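Local coordinates for protein putative leucoanthocyanidin reductase 1 (Vitis vinifera, PDB 3I52) that probably reduces leucoanthocyanidins to flavan-3-ols such as catechin, using NADPH as the hydride donor, at residues Ser95-Ile100 with Lys140-Gln145; Arg114-Glu119 with Thr155-Asn160. All blocks are in the same frame, centred on the assembly; numbering follows the deposited sequence.

Contact 1: residues Ser95-Ile100 with Lys140-Gln145; sequences SILDQI and KRRVRQ. With NAP (NADP nicotinamide-adenine-dinucleotide phosphate), chain B.
Ile-96 lies against Lys-140 with both of its branches. With CG1 anti to the carbonyl carbon (chi1 -61°), CD1 is sent along the lysine chain to CE at 3.8 Å, while CG2 faces the lysine's backbone N and CG and also Val-143. The lysine stem runs fully extended beyond CG and carries NZ past the isoleucine to the nicotinamide ribose, where Lys-140 NZ bonds NAP O2D at 2.8 Å and NAP O3D at 2.9 Å; the backbone O of Glu-119 takes a further bond from NZ. One turn on, Val-143 points toward 95-100, and its CG2 meets Ile-96 CG2 at 4.0 Å. Gln-99 crosses the valine at about a right angle, setting NE2 3.9 Å from Val-143 CG2. The amide is held there because Gln-99 NE2 donates to Ile-96 O at 3.2 Å, reaching that oxygen from the opposite face to Gln-99 N, while OE1 is taken by Ser-89 and Ser-118. Farther out, Leu-97 CD2 lies 3.9 Å from Arg-142 CG, and Ile-100 CD1 approaches the guanidinium of Arg-142 obliquely. On the far side of the 95-100 turn, Asp-98 OD2 accepts from the adenine N6A of NAP at 3.0 Å. Apolar packing of 95-100 on helix 133-149 thus separates two cofactor grips, a carboxylate reading the adenine amine and a lysine NZ bonded to both ribose hydroxyls and to the O of Glu-119.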
loop_
_atom_site.group_PDB
_atom_site.type_symbol
_atom_site.label_atom_id
_atom_site.label_comp_id
_atom_site.label_asym_id
_atom_site.label_seq_id
_atom_site.Cartn_x
_atom_site.Cartn_y
_atom_site.Cartn_z
ATOM N N SER A 95 13.464 1.853 -3.613
ATOM C CA SER A 95 13.856 0.673 -4.356
ATOM C C SER A 95 12.881 0.321 -5.485
ATOM O O SER A 95 12.858 -0.813 -5.944
ATOM C CB SER A 95 13.965 -0.507 -3.377
ATOM O OG SER A 95 14.698 -0.122 -2.210
ATOM N N ILE A 96 12.085 1.287 -5.933
ATOM C CA ILE A 96 11.033 1.029 -6.924
ATOM C C ILE A 96 11.693 0.524 -8.212
ATOM O O ILE A 96 11.298 -0.529 -8.746
ATOM C CB ILE A 96 10.115 2.291 -7.180
ATOM C CG1 ILE A 96 9.395 2.706 -5.882
ATOM C CG2 ILE A 96 9.056 2.059 -8.344
ATOM C CD1 ILE A 96 8.440 1.604 -5.285
ATOM N N LEU A 97 12.717 1.229 -8.685
ATOM C CA LEU A 97 13.395 0.831 -9.938
ATOM C C LEU A 97 14.186 -0.480 -9.869
ATOM O O LEU A 97 14.588 -0.984 -10.898
ATOM C CB LEU A 97 14.255 1.969 -10.491
ATOM C CG LEU A 97 13.491 3.219 -10.961
ATOM C CD1 LEU A 97 14.417 4.101 -11.812
ATOM C CD2 LEU A 97 12.204 2.851 -11.740
ATOM N N ASP A 98 14.401 -1.036 -8.672
ATOM C CA ASP A 98 15.018 -2.365 -8.523
ATOM C C ASP A 98 14.102 -3.442 -9.093
ATOM O O ASP A 98 14.540 -4.573 -9.340
ATOM C CB ASP A 98 15.294 -2.713 -7.044
ATOM C CG ASP A 98 16.459 -1.895 -6.398
ATOM O OD1 ASP A 98 17.088 -1.038 -7.058
ATOM O OD2 ASP A 98 16.752 -2.142 -5.196
ATOM N N GLN A 99 12.821 -3.104 -9.271
ATOM C CA GLN A 99 11.854 -4.025 -9.880
ATOM C C GLN A 99 12.053 -4.220 -11.391
ATOM O O GLN A 99 11.417 -5.081 -11.971
ATOM C CB GLN A 99 10.413 -3.533 -9.636
ATOM C CG GLN A 99 10.023 -3.496 -8.153
ATOM C CD GLN A 99 8.617 -3.016 -7.931
ATOM O OE1 GLN A 99 7.764 -3.780 -7.521
ATOM N NE2 GLN A 99 8.356 -1.761 -8.244
ATOM N N ILE A 100 12.888 -3.409 -12.033
ATOM C CA ILE A 100 13.119 -3.548 -13.474
ATOM C C ILE A 100 13.766 -4.900 -13.776
ATOM O O ILE A 100 13.311 -5.620 -14.659
ATOM C CB ILE A 100 13.977 -2.387 -14.022
ATOM C CG1 ILE A 100 13.180 -1.086 -13.988
ATOM C CG2 ILE A 100 14.457 -2.650 -15.439
ATOM C CD1 ILE A 100 14.073 0.148 -14.320
ATOM N N LYS A 140 6.886 4.425 -10.356
ATOM C CA LYS A 140 5.865 3.412 -10.319
ATOM C C LYS A 140 5.204 3.250 -11.712
ATOM O O LYS A 140 4.972 2.131 -12.164
ATOM C CB LYS A 140 4.882 3.693 -9.185
ATOM C CG LYS A 140 5.455 3.352 -7.757
ATOM C CD LYS A 140 4.451 3.586 -6.621
ATOM C CE LYS A 140 4.988 3.189 -5.225
ATOM N NZ LYS A 140 3.858 3.039 -4.299
ATOM N N ARG A 141 4.962 4.350 -12.414
ATOM C CA ARG A 141 4.404 4.294 -13.765
ATOM C C ARG A 141 5.364 3.650 -14.756
ATOM O O ARG A 141 4.956 2.990 -15.700
ATOM C CB ARG A 141 4.068 5.685 -14.257
ATOM C CG ARG A 141 2.949 6.413 -13.466
ATOM C CD ARG A 141 3.024 7.888 -13.747
ATOM N NE ARG A 141 2.183 8.724 -12.899
ATOM C CZ ARG A 141 2.173 10.056 -12.925
ATOM N NH1 ARG A 141 3.005 10.745 -13.720
ATOM N NH2 ARG A 141 1.330 10.716 -12.134
ATOM N N ARG A 142 6.653 3.888 -14.553
ATOM C CA ARG A 142 7.688 3.277 -15.374
ATOM C C ARG A 142 7.662 1.748 -15.197
ATOM O O ARG A 142 7.668 1.013 -16.177
ATOM C CB ARG A 142 9.015 3.960 -15.038
ATOM C CG ARG A 142 10.294 3.223 -15.140
ATOM C CD ARG A 142 10.561 2.795 -16.469
ATOM N NE ARG A 142 11.964 2.437 -16.734
ATOM C CZ ARG A 142 12.312 1.578 -17.699
ATOM N NH1 ARG A 142 11.352 0.956 -18.409
ATOM N NH2 ARG A 142 13.595 1.311 -17.950
ATOM N N VAL A 143 7.555 1.258 -13.970
ATOM C CA VAL A 143 7.430 -0.182 -13.746
ATOM C C VAL A 143 6.165 -0.772 -14.438
ATOM O O VAL A 143 6.241 -1.810 -15.111
ATOM C CB VAL A 143 7.454 -0.487 -12.274
ATOM C CG1 VAL A 143 7.085 -1.983 -11.978
ATOM C CG2 VAL A 143 8.851 -0.109 -11.709
ATOM N N ARG A 144 5.042 -0.089 -14.289
ATOM C CA ARG A 144 3.775 -0.537 -14.825
ATOM C C ARG A 144 3.865 -0.716 -16.321
ATOM O O ARG A 144 3.350 -1.701 -16.846
ATOM C CB ARG A 144 2.668 0.482 -14.575
ATOM C CG ARG A 144 2.119 0.527 -13.153
ATOM C CD ARG A 144 0.967 1.536 -13.094
ATOM N NE ARG A 144 0.294 1.511 -11.809
ATOM C CZ ARG A 144 -0.972 1.892 -11.600
ATOM N NH1 ARG A 144 -1.737 2.319 -12.586
ATOM N NH2 ARG A 144 -1.484 1.838 -10.389
ATOM N N GLN A 145 4.501 0.243 -16.991
ATOM C CA GLN A 145 4.596 0.206 -18.438
ATOM C C GLN A 145 5.542 -0.897 -18.893
ATOM O O GLN A 145 5.339 -1.469 -19.965
ATOM C CB GLN A 145 4.991 1.565 -19.034
ATOM C CG GLN A 145 4.858 1.639 -20.615
ATOM C CD GLN A 145 3.425 1.363 -21.231
ATOM O OE1 GLN A 145 2.362 1.695 -20.655
ATOM N NE2 GLN A 145 3.426 0.793 -22.441
HETATM P PA NAP B . 9.690 -0.821 3.678
HETATM O O1A NAP B . 10.810 0.118 3.455
HETATM O O2A NAP B . 8.931 -0.756 4.965
HETATM O O5B NAP B . 10.106 -2.308 3.293
HETATM C C5B NAP B . 10.669 -2.525 2.031
HETATM C C4B NAP B . 11.032 -3.991 2.002
HETATM O O4B NAP B . 11.602 -4.307 0.745
HETATM C C3B NAP B . 12.073 -4.311 3.071
HETATM O O3B NAP B . 11.737 -5.510 3.723
HETATM C C2B NAP B . 13.341 -4.456 2.267
HETATM O O2B NAP B . 14.198 -5.354 2.902
HETATM C C1B NAP B . 12.854 -4.944 0.902
HETATM N N9A NAP B . 13.700 -4.614 -0.262
HETATM C C8A NAP B . 14.060 -3.367 -0.703
HETATM N N7A NAP B . 14.958 -3.495 -1.725
HETATM C C5A NAP B . 15.096 -4.819 -1.986
HETATM C C6A NAP B . 15.710 -5.507 -3.030
HETATM N N6A NAP B . 16.306 -4.833 -4.024
HETATM N N1A NAP B . 15.819 -6.883 -2.929
HETATM C C2A NAP B . 14.951 -7.570 -2.107
HETATM N N3A NAP B . 14.223 -6.882 -1.144
HETATM C C4A NAP B . 14.341 -5.532 -1.051
HETATM O O3 NAP B . 8.651 -0.464 2.483
HETATM P PN NAP B . 7.118 -0.040 2.659
HETATM O O1N NAP B . 7.058 1.297 3.320
HETATM O O2N NAP B . 6.419 -1.170 3.312
HETATM O O5D NAP B . 6.637 0.201 1.118
HETATM C C5D NAP B . 5.949 -0.762 0.327
HETATM C C4D NAP B . 5.028 -0.076 -0.690
HETATM O O4D NAP B . 3.900 0.381 0.040
HETATM C C3D NAP B . 5.659 1.139 -1.361
HETATM O O3D NAP B . 5.488 1.159 -2.748
HETATM C C2D NAP B . 4.949 2.325 -0.746
HETATM O O2D NAP B . 4.827 3.418 -1.657
HETATM C C1D NAP B . 3.638 1.750 -0.203
HETATM N N1N NAP B . 3.131 2.298 1.082
HETATM C C2N NAP B . 1.840 2.782 1.202
HETATM C C3N NAP B . 1.329 3.185 2.453
HETATM C C7N NAP B . -0.093 3.677 2.601
HETATM O O7N NAP B . -0.552 4.168 3.830
HETATM N N7N NAP B . -0.928 3.649 1.564
HETATM C C4N NAP B . 2.200 3.251 3.559
HETATM C C5N NAP B . 3.449 2.622 3.481
HETATM C C6N NAP B . 3.954 2.287 2.209
HETATM P P2B NAP B . 15.613 -4.870 3.527
HETATM O O1X NAP B . 15.171 -4.318 4.862
HETATM O O2X NAP B . 16.509 -6.071 3.606
HETATM O O3X NAP B . 16.299 -3.828 2.659
#

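Contact 2: residues Arg114-Glu119 with Thr155-Asn160; sequences RFLPSE and TYICCN. With NAP (NADP nicotinamide-adenine-dinucleotide phosphate), chain B.
Beside the nicotinamide end of the NADP pocket, strand 114-116, an outermost strand of the parallel Rossmann sheet, meets strand 155-158 of a second, three-stranded sheet, their directions 29° apart. One backbone bond joins them, Thr-155 N to Phe-115 O at 3.1 Å, supported by a CA-H...O contact from Leu-116 CA to Thr-155 O. Beyond it the strands part, and a water takes over, donating to Pro-117 O and Thr-155 O and weakly accepting from Ile-157 N. Arg-114, bent at chi2 and chi3, curls back so that NH1 gives Thr-155 OG1 a 2.7 Å bond almost in the guanidinium plane. Because the same guanidinium also bonds Thr-214 OG1 and Asp-211 O, an alanine here would probably leave Thr-155 OG1 and these loop oxygens without their shared donor. Leu-116 lies alongside Thr-155, pointing the same way, and its CD2 touches Ile-157 CG1 at 3.8 Å. Just past the strand, Pro-117 CG meets the Tyr-156 ring at its edge, 3.7 Å from CE1. Past the strands both segments reach NAP: Ser-118 OG accepts from O3D at 2.8 Å, and Asn-160 O takes the carboxamide N7N at 2.6 Å. At this buried junction Thr-155 OG1 is therefore met by Arg-114, and Pro-117 O and Thr-155 O by the water, while the loops that follow the strands offer oxygens to the ribose and the carboxamide.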
loop_
_atom_site.group_PDB
_atom_site.type_symbol
_atom_site.label_atom_id
_atom_site.label_comp_id
_atom_site.label_asym_id
_atom_site.label_seq_id
_atom_site.Cartn_x
_atom_site.Cartn_y
_atom_site.Cartn_z
ATOM N N ARG A 114 0.782 -14.285 -12.162
ATOM C CA ARG A 114 0.402 -12.945 -11.706
ATOM C C ARG A 114 1.559 -12.255 -11.025
ATOM O O ARG A 114 2.232 -12.860 -10.173
ATOM C CB ARG A 114 -0.795 -12.995 -10.748
ATOM C CG ARG A 114 -1.592 -11.685 -10.681
ATOM C CD ARG A 114 -2.481 -11.464 -11.931
ATOM N NE ARG A 114 -3.556 -12.453 -12.006
ATOM C CZ ARG A 114 -4.769 -12.317 -11.462
ATOM N NH1 ARG A 114 -5.103 -11.212 -10.805
ATOM N NH2 ARG A 114 -5.676 -13.288 -11.595
ATOM N N PHE A 115 1.784 -11.002 -11.432
ATOM C CA PHE A 115 2.679 -10.070 -10.764
ATOM C C PHE A 115 1.932 -8.879 -10.110
ATOM O O PHE A 115 1.192 -8.154 -10.766
ATOM C CB PHE A 115 3.688 -9.500 -11.766
ATOM C CG PHE A 115 4.677 -8.527 -11.160
ATOM C CD1 PHE A 115 5.012 -7.366 -11.823
ATOM C CD2 PHE A 115 5.272 -8.781 -9.929
ATOM C CE1 PHE A 115 5.925 -6.438 -11.256
ATOM C CE2 PHE A 115 6.160 -7.863 -9.352
ATOM C CZ PHE A 115 6.494 -6.710 -10.015
ATOM N N LEU A 116 2.152 -8.688 -8.816
ATOM C CA LEU A 116 1.706 -7.490 -8.119
ATOM C C LEU A 116 2.937 -6.671 -7.797
ATOM O O LEU A 116 3.708 -7.044 -6.930
ATOM C CB LEU A 116 0.959 -7.849 -6.831
ATOM C CG LEU A 116 -0.481 -8.387 -6.907
ATOM C CD1 LEU A 116 -0.596 -9.749 -7.614
ATOM C CD2 LEU A 116 -1.077 -8.481 -5.469
ATOM N N PRO A 117 3.158 -5.572 -8.528
ATOM C CA PRO A 117 4.271 -4.700 -8.217
ATOM C C PRO A 117 4.023 -3.862 -6.953
ATOM O O PRO A 117 2.876 -3.796 -6.475
ATOM C CB PRO A 117 4.366 -3.802 -9.461
ATOM C CG PRO A 117 3.062 -3.822 -10.042
ATOM C CD PRO A 117 2.363 -5.066 -9.658
ATOM N N SER A 118 5.081 -3.227 -6.440
ATOM C CA SER A 118 4.983 -2.405 -5.235
ATOM C C SER A 118 4.236 -1.107 -5.478
ATOM O O SER A 118 4.803 -0.064 -5.821
ATOM C CB SER A 118 6.346 -2.139 -4.627
ATOM O OG SER A 118 6.191 -1.510 -3.383
ATOM N N GLU A 119 2.931 -1.207 -5.275
ATOM C CA GLU A 119 1.997 -0.149 -5.501
ATOM C C GLU A 119 1.448 0.298 -4.121
ATOM O O GLU A 119 2.015 1.185 -3.494
ATOM C CB GLU A 119 0.863 -0.656 -6.415
ATOM C CG GLU A 119 1.243 -0.855 -7.893
ATOM C CD GLU A 119 1.118 0.411 -8.695
ATOM O OE1 GLU A 119 0.334 1.291 -8.289
ATOM O OE2 GLU A 119 1.819 0.543 -9.714
ATOM N N THR A 155 -1.803 -7.423 -11.294
ATOM C CA THR A 155 -2.850 -6.744 -10.525
ATOM C C THR A 155 -2.206 -5.568 -9.794
ATOM O O THR A 155 -1.161 -5.753 -9.177
ATOM C CB THR A 155 -3.536 -7.694 -9.520
ATOM O OG1 THR A 155 -4.070 -8.822 -10.216
ATOM C CG2 THR A 155 -4.700 -7.017 -8.809
ATOM N N TYR A 156 -2.778 -4.361 -9.939
ATOM C CA TYR A 156 -2.334 -3.177 -9.202
ATOM C C TYR A 156 -3.241 -2.879 -7.980
ATOM O O TYR A 156 -4.375 -2.498 -8.146
ATOM C CB TYR A 156 -2.318 -1.955 -10.094
ATOM C CG TYR A 156 -1.497 -2.087 -11.366
ATOM C CD1 TYR A 156 -0.273 -2.757 -11.379
ATOM C CD2 TYR A 156 -1.929 -1.489 -12.547
ATOM C CE1 TYR A 156 0.470 -2.851 -12.543
ATOM C CE2 TYR A 156 -1.194 -1.556 -13.709
ATOM C CZ TYR A 156 -0.004 -2.229 -13.709
ATOM O OH TYR A 156 0.699 -2.296 -14.895
ATOM N N ILE A 157 -2.696 -3.055 -6.770
ATOM C CA ILE A 157 -3.370 -2.801 -5.501
ATOM C C ILE A 157 -3.286 -1.309 -5.136
ATOM O O ILE A 157 -2.222 -0.814 -4.745
ATOM C CB ILE A 157 -2.741 -3.693 -4.387
ATOM C CG1 ILE A 157 -2.869 -5.189 -4.750
ATOM C CG2 ILE A 157 -3.391 -3.468 -3.004
ATOM C CD1 ILE A 157 -4.335 -5.696 -5.057
ATOM N N CYS A 158 -4.380 -0.590 -5.353
ATOM C CA CYS A 158 -4.526 0.815 -4.918
ATOM C C CYS A 158 -5.408 0.842 -3.700
ATOM O O CYS A 158 -6.598 1.135 -3.775
ATOM C CB CYS A 158 -5.133 1.660 -6.034
ATOM S SG CYS A 158 -4.315 1.321 -7.630
ATOM N N CYS A 159 -4.790 0.535 -2.565
ATOM C CA CYS A 159 -5.488 0.358 -1.316
ATOM C C CYS A 159 -5.592 1.618 -0.441
ATOM O O CYS A 159 -5.923 1.526 0.725
ATOM C CB CYS A 159 -4.789 -0.751 -0.502
ATOM S SG CYS A 159 -3.052 -0.362 -0.110
ATOM N N ASN A 160 -5.266 2.773 -0.989
ATOM C CA ASN A 160 -5.429 4.037 -0.288
ATOM C C ASN A 160 -4.580 4.108 1.021
ATOM O O ASN A 160 -3.434 3.648 0.980
ATOM C CB ASN A 160 -6.917 4.330 -0.144
ATOM C CG ASN A 160 -7.537 4.773 -1.452
ATOM O OD1 ASN A 160 -6.957 5.581 -2.183
ATOM N ND2 ASN A 160 -8.722 4.239 -1.759
HETATM P PA NAP B . 9.690 -0.821 3.678
HETATM O O1A NAP B . 10.810 0.118 3.455
HETATM O O2A NAP B . 8.931 -0.756 4.965
HETATM O O5B NAP B . 10.106 -2.308 3.293
HETATM C C5B NAP B . 10.669 -2.525 2.031
HETATM C C4B NAP B . 11.032 -3.991 2.002
HETATM O O4B NAP B . 11.602 -4.307 0.745
HETATM C C3B NAP B . 12.073 -4.311 3.071
HETATM O O3B NAP B . 11.737 -5.510 3.723
HETATM C C2B NAP B . 13.341 -4.456 2.267
HETATM O O2B NAP B . 14.198 -5.354 2.902
HETATM C C1B NAP B . 12.854 -4.944 0.902
HETATM N N9A NAP B . 13.700 -4.614 -0.262
HETATM C C8A NAP B . 14.060 -3.367 -0.703
HETATM N N7A NAP B . 14.958 -3.495 -1.725
HETATM C C5A NAP B . 15.096 -4.819 -1.986
HETATM C C6A NAP B . 15.710 -5.507 -3.030
HETATM N N6A NAP B . 16.306 -4.833 -4.024
HETATM N N1A NAP B . 15.819 -6.883 -2.929
HETATM C C2A NAP B . 14.951 -7.570 -2.107
HETATM N N3A NAP B . 14.223 -6.882 -1.144
HETATM C C4A NAP B . 14.341 -5.532 -1.051
HETATM O O3 NAP B . 8.651 -0.464 2.483
HETATM P PN NAP B . 7.118 -0.040 2.659
HETATM O O1N NAP B . 7.058 1.297 3.320
HETATM O O2N NAP B . 6.419 -1.170 3.312
HETATM O O5D NAP B . 6.637 0.201 1.118
HETATM C C5D NAP B . 5.949 -0.762 0.327
HETATM C C4D NAP B . 5.028 -0.076 -0.690
HETATM O O4D NAP B . 3.900 0.381 0.040
HETATM C C3D NAP B . 5.659 1.139 -1.361
HETATM O O3D NAP B . 5.488 1.159 -2.748
HETATM C C2D NAP B . 4.949 2.325 -0.746
HETATM O O2D NAP B . 4.827 3.418 -1.657
HETATM C C1D NAP B . 3.638 1.750 -0.203
HETATM N N1N NAP B . 3.131 2.298 1.082
HETATM C C2N NAP B . 1.840 2.782 1.202
HETATM C C3N NAP B . 1.329 3.185 2.453
HETATM C C7N NAP B . -0.093 3.677 2.601
HETATM O O7N NAP B . -0.552 4.168 3.830
HETATM N N7N NAP B . -0.928 3.649 1.564
HETATM C C4N NAP B . 2.200 3.251 3.559
HETATM C C5N NAP B . 3.449 2.622 3.481
HETATM C C6N NAP B . 3.954 2.287 2.209
HETATM P P2B NAP B . 15.613 -4.870 3.527
HETATM O O1X NAP B . 15.171 -4.318 4.862
HETATM O O2X NAP B . 16.509 -6.071 3.606
HETATM O O3X NAP B . 16.299 -3.828 2.659
HETATM O O HOH W 1 0.408 -4.221 -6.957
#

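In the fold
Contacts 1 and 2 interlock along the chain, helix 99-109 leading into strand 114-116 and helix 133-149 into strand 155-158, and their centres lie 12 Å apart. A salt bridge joins them directly, Arg-144 NE to Glu-119 OE2 at 2.8 Å, and two shorter-range ties run closer to the cofactor, Gln-99 OE1 to Ser-118 N at 2.9 Å, a probable hydrogen bond, and Lys-140 NZ to Glu-119 O at 2.7 Å. Ser-118 and Lys-140, one from each contact, meet at O3D of the nicotinamide ribose, so the two contacts share one cofactor hydroxyl and together span NAP from adenine to carboxamide. Bound (+)-catechin (KXN) lies about 4 Å from the side chain of Lys-140.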